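Local coordinates for 2-hydroxyisocaproyl-CoA dehydratase activator (Clostridium difficile, PDB 4EHU), which couples ATP hydrolysis to the transfer of one electron to (R)-2-hydroxyisocaproyl-CoA dehydratase, activating it for the reductive branch of L-leucine fermentation, at residues Ala217-Ser220 with Gly221-Arg224. Residues are numbered along the deposited sequence; the frame is centred on the assembly and turned at random.
Sequences ARNS and GIVR. With ANP (phosphoaminophosphonic acid-adenylate ester), chain D; ACT (acetate ion), chain I.
N219 reaches forward to the backbone of G221 and I222 and forms the N-cap of helix 220-230. This helix follows strand 210-213 in the actin-like ATPase fold, and the turn before it borders the nucleotide. The N219 side chain has CG anti to the backbone N (chi1 -178°), which carries OD1 over the first turn. N219 OD1 accepts I222 N at 3.2 Å, with the donor well above the plane of the amide carbonyl. A weak, bent bond from G221 N, 2.8 Å from N219 OD1, adds to the cap. The backbone O of N219 takes V223 N in a nearly straight bond. The amide of N219 also packs on I222, with CG 3.7 Å from I222 CG1, and the two side chains cross at about a right angle. H190 of helix 182-204 touches both. V223 sends CG2 back over the turn, 3.5 Å from A217 O, and M212 meets both A217 and V223.

On the nucleotide side, R218 turns away from the helix and covers the adenine. Its guanidinium has N6 of the ATP analogue over the centre of one face, 3.2 Å from R218 CZ. Q241 OE1, from a residue that also binds ATP, accepts from R218 NH1, which probably limits how the guanidinium can turn.

Within the first turn of the helix, R224 folds back on S220. A bend at chi3 (-58°) brings one guanidinium face over S220 O, which lies toward the rim of the group; S220 O takes its hydrogen bond from the backbone N of R224. NE and NH2 of R224 hold an acetate, probably from the crystallisation liquor, and NH2 also binds G148 O. S220 OG, set between its own backbone N and carbonyl carbon, takes a weak bond from R224 NH1 at 2.9 Å.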
# COMPACT_ATOMS: atom_id res chain seq x y z
N ALA A 217 -2.53 18.57 -5.95
CA ALA A 217 -2.78 19.40 -7.15
C ALA A 217 -1.79 20.56 -7.29
O ALA A 217 -1.74 21.21 -8.34
CB ALA A 217 -4.21 19.92 -7.15
N ARG A 218 -1.02 20.83 -6.24
CA ARG A 218 0.06 21.80 -6.35
C ARG A 218 1.23 21.25 -7.18
O ARG A 218 2.10 22.02 -7.58
CB ARG A 218 0.58 22.19 -4.97
CG ARG A 218 -0.46 22.88 -4.11
CD ARG A 218 0.07 23.13 -2.72
NE ARG A 218 1.09 24.17 -2.69
CZ ARG A 218 1.74 24.50 -1.58
NH1 ARG A 218 1.49 23.85 -0.44
NH2 ARG A 218 2.64 25.47 -1.61
N ASN A 219 1.25 19.94 -7.41
CA ASN A 219 2.28 19.29 -8.24
C ASN A 219 1.85 19.33 -9.70
O ASN A 219 0.96 18.60 -10.10
CB ASN A 219 2.46 17.84 -7.76
CG ASN A 219 3.53 17.12 -8.53
OD1 ASN A 219 3.79 17.42 -9.69
ND2 ASN A 219 4.17 16.16 -7.89
N SER A 220 2.46 20.22 -10.48
CA SER A 220 2.04 20.42 -11.87
C SER A 220 2.25 19.17 -12.68
O SER A 220 1.55 18.97 -13.66
CB SER A 220 2.81 21.58 -12.51
OG SER A 220 4.18 21.25 -12.59
N GLY A 221 3.19 18.32 -12.26
CA GLY A 221 3.44 17.06 -12.93
C GLY A 221 2.27 16.10 -12.80
O GLY A 221 1.94 15.36 -13.73
N ILE A 222 1.65 16.09 -11.62
CA ILE A 222 0.47 15.25 -11.41
C ILE A 222 -0.70 15.80 -12.22
O ILE A 222 -1.44 15.03 -12.83
CB ILE A 222 0.09 15.19 -9.94
CG1 ILE A 222 1.16 14.40 -9.16
CG2 ILE A 222 -1.30 14.55 -9.79
CD1 ILE A 222 1.18 12.87 -9.43
N VAL A 223 -0.87 17.11 -12.24
CA VAL A 223 -1.94 17.70 -13.03
C VAL A 223 -1.76 17.33 -14.52
O VAL A 223 -2.71 16.87 -15.16
CB VAL A 223 -2.02 19.21 -12.85
CG1 VAL A 223 -3.12 19.80 -13.76
CG2 VAL A 223 -2.33 19.52 -11.36
N ARG A 224 -0.55 17.49 -15.05
CA ARG A 224 -0.32 17.18 -16.47
C ARG A 224 -0.56 15.69 -16.76
O ARG A 224 -1.18 15.35 -17.77
CB ARG A 224 1.11 17.55 -16.88
CG ARG A 224 1.33 19.04 -16.98
CD ARG A 224 2.70 19.35 -17.59
NE ARG A 224 3.81 18.76 -16.84
CZ ARG A 224 4.41 19.33 -15.79
NH1 ARG A 224 4.02 20.52 -15.37
NH2 ARG A 224 5.41 18.70 -15.19
PG ANP D . -6.74 13.82 3.27
O1G ANP D . -7.29 13.48 4.66
O2G ANP D . -7.69 14.74 2.55
O3G ANP D . -6.38 12.62 2.48
PB ANP D . -5.00 16.28 3.59
O1B ANP D . -4.24 16.71 4.81
O2B ANP D . -6.26 17.08 3.26
N3B ANP D . -5.25 14.57 3.67
PA ANP D . -3.73 17.80 1.47
O1A ANP D . -3.42 18.90 2.43
O2A ANP D . -4.84 17.93 0.46
O3A ANP D . -4.02 16.44 2.30
O5' ANP D . -2.42 17.33 0.65
C5' ANP D . -1.28 16.82 1.34
C4' ANP D . -0.15 16.61 0.34
O4' ANP D . -0.03 17.50 -0.76
C3' ANP D . 1.14 15.87 0.63
O3' ANP D . 0.91 14.48 0.85
C2' ANP D . 1.99 16.20 -0.61
O2' ANP D . 2.15 15.07 -1.48
C1' ANP D . 1.25 17.30 -1.36
N9 ANP D . 1.92 18.62 -1.30
C8 ANP D . 1.96 19.45 -0.24
N7 ANP D . 2.62 20.60 -0.56
C5 ANP D . 2.99 20.48 -1.86
C6 ANP D . 3.69 21.31 -2.83
N6 ANP D . 4.16 22.53 -2.45
N1 ANP D . 3.85 20.83 -4.09
C2 ANP D . 3.39 19.63 -4.47
N3 ANP D . 2.74 18.81 -3.63
C4 ANP D . 2.51 19.18 -2.35
C ACT I . 5.71 15.79 -17.53
O ACT I . 5.49 16.04 -16.32
OXT ACT I . 5.50 16.72 -18.36
CH3 ACT I . 6.22 14.45 -17.97